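Local coordinates for protein phosphoribulokinase 1 (Rhodobacter sphaeroides, PDB 1A7J) that catalyses the ATP-dependent phosphorylation of D-ribulose 5-phosphate to D-ribulose 1,5-bisphosphate, the kinase step of the Calvin cycle that regenerates the carbon dioxide acceptor, at residues Thr20-His23 with Thr24-Ile28. Sequence-based numbering, arbitrary orientation.
Sequences TVKH and TFDQI
Thr24 packs against the carbonyl oxygen of Val21, its CB 3.2 Å from Val21 O, within the first turns of the helix that follows the P-loop of this kinase. Its amide also makes a weak, strongly bent bond to Val21 O, while Thr24 OG1 turns out to a hydrogen bond with Asp269. Phe25 N shares that acceptor in a longer i to i+4 bond, again weak. With CG set anti to the carbonyl carbon (chi1 -81°), the phenyl ring runs alongside the Val21 side chain, and its CE2 comes 4.0 Å from Val21 CG1. The pair faces inward: Phe25 meets Ile8 and Val10 of strand 7-11 and the ring of Phe129, and both side chains reach helix 268-284.

Asp26 N gives the first strong i to i+4 bond of this turn, to Lys22 O, 2.8 Å long and almost straight (176°). The carboxylate forms a salt bridge with Lys22, whose NZ lies 3.1 Å from Asp26 OD1 on the syn side and 16° out of the carboxylate plane. A bend at chi2 helps bring the lysine chain round, and its CD rests 3.6 Å from Asp26 OD1. With an alanine here, the Lys22 ammonium would probably lose its carboxylate mate and the lysine chain be freer to swing.

Gln27 N bonds His23 O at 2.8 Å, and the extended side chain brings NE2 close enough to add a second, weak bond to the same oxygen; NE2 is also weakly bonded to Asp269. Chemically, the turn thus has an apolar side of Val21 and Phe25, a polar one where Thr24 and Gln27 bond to Asp269, and a partly exposed one where the carboxylate of Asp26 probably steadies Lys22 and partly offsets its charge.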
loop_
_atom_site.group_PDB
_atom_site.type_symbol
_atom_site.label_atom_id
_atom_site.label_comp_id
_atom_site.label_asym_id
_atom_site.label_seq_id
_atom_site.Cartn_x
_atom_site.Cartn_y
_atom_site.Cartn_z
ATOM N N THR A 20 5.481 -5.136 -6.590
ATOM C CA THR A 20 5.441 -5.172 -8.059
ATOM C C THR A 20 4.912 -3.851 -8.588
ATOM O O THR A 20 5.153 -3.474 -9.730
ATOM C CB THR A 20 4.456 -6.238 -8.553
ATOM O OG1 THR A 20 4.530 -7.389 -7.701
ATOM C CG2 THR A 20 4.759 -6.619 -9.996
ATOM N N VAL A 21 4.224 -3.146 -7.701
ATOM C CA VAL A 21 3.228 -2.178 -8.053
ATOM C C VAL A 21 3.818 -0.880 -8.554
ATOM O O VAL A 21 3.302 -0.291 -9.501
ATOM C CB VAL A 21 2.352 -1.912 -6.849
ATOM C CG1 VAL A 21 1.128 -1.156 -7.275
ATOM C CG2 VAL A 21 1.957 -3.223 -6.197
ATOM N N LYS A 22 4.957 -0.491 -7.993
ATOM C CA LYS A 22 5.567 0.792 -8.336
ATOM C C LYS A 22 5.967 0.831 -9.817
ATOM O O LYS A 22 5.545 1.728 -10.563
ATOM C CB LYS A 22 6.789 1.046 -7.452
ATOM C CG LYS A 22 6.803 2.410 -6.775
ATOM C CD LYS A 22 6.943 3.557 -7.788
ATOM C CE LYS A 22 7.402 4.864 -7.118
ATOM N NZ LYS A 22 7.571 6.003 -8.079
ATOM N N HIS A 23 6.622 -0.246 -10.261
ATOM C CA HIS A 23 7.110 -0.383 -11.643
ATOM C C HIS A 23 5.980 -0.135 -12.633
ATOM O O HIS A 23 6.157 0.574 -13.612
ATOM C CB HIS A 23 7.722 -1.789 -11.854
ATOM C CG HIS A 23 8.896 -1.828 -12.799
ATOM N ND1 HIS A 23 9.018 -2.780 -13.793
ATOM C CD2 HIS A 23 10.013 -1.065 -12.876
ATOM C CE1 HIS A 23 10.153 -2.596 -14.445
ATOM N NE2 HIS A 23 10.777 -1.563 -13.909
ATOM N N THR A 24 4.790 -0.587 -12.270
ATOM C CA THR A 24 3.602 -0.409 -13.084
ATOM C C THR A 24 3.203 1.059 -13.219
ATOM O O THR A 24 2.993 1.555 -14.330
ATOM C CB THR A 24 2.428 -1.183 -12.499
ATOM O OG1 THR A 24 2.821 -2.538 -12.245
ATOM C CG2 THR A 24 1.287 -1.179 -13.473
ATOM N N PHE A 25 3.113 1.776 -12.107
ATOM C CA PHE A 25 2.794 3.196 -12.197
ATOM C C PHE A 25 3.886 3.972 -12.932
ATOM O O PHE A 25 3.605 4.702 -13.876
ATOM C CB PHE A 25 2.538 3.758 -10.808
ATOM C CG PHE A 25 1.156 3.483 -10.303
ATOM C CD1 PHE A 25 0.092 4.255 -10.722
ATOM C CD2 PHE A 25 0.914 2.438 -9.411
ATOM C CE1 PHE A 25 -1.191 3.998 -10.253
ATOM C CE2 PHE A 25 -0.369 2.176 -8.939
ATOM C CZ PHE A 25 -1.418 2.958 -9.359
ATOM N N ASP A 26 5.135 3.651 -12.622
ATOM C CA ASP A 26 6.272 4.218 -13.342
ATOM C C ASP A 26 6.044 4.074 -14.846
ATOM O O ASP A 26 5.947 5.070 -15.554
ATOM C CB ASP A 26 7.579 3.506 -12.943
ATOM C CG ASP A 26 8.089 3.914 -11.557
ATOM O OD1 ASP A 26 7.658 4.974 -11.052
ATOM O OD2 ASP A 26 8.950 3.198 -10.985
ATOM N N GLN A 27 5.766 2.839 -15.271
ATOM C CA GLN A 27 5.477 2.486 -16.670
ATOM C C GLN A 27 4.381 3.363 -17.277
ATOM O O GLN A 27 4.356 3.594 -18.480
ATOM C CB GLN A 27 5.046 1.012 -16.773
ATOM C CG GLN A 27 6.180 0.006 -16.962
ATOM C CD GLN A 27 5.720 -1.455 -16.834
ATOM O OE1 GLN A 27 5.291 -2.079 -17.806
ATOM N NE2 GLN A 27 5.867 -2.013 -15.643
ATOM N N ILE A 28 3.453 3.819 -16.449
ATOM C CA ILE A 28 2.345 4.615 -16.939
ATOM C C ILE A 28 2.675 6.108 -16.941
ATOM O O ILE A 28 2.410 6.793 -17.922
ATOM C CB ILE A 28 1.074 4.335 -16.114
ATOM C CG1 ILE A 28 0.672 2.879 -16.268
ATOM C CG2 ILE A 28 -0.076 5.176 -16.589
ATOM C CD1 ILE A 28 -0.081 2.406 -15.090
#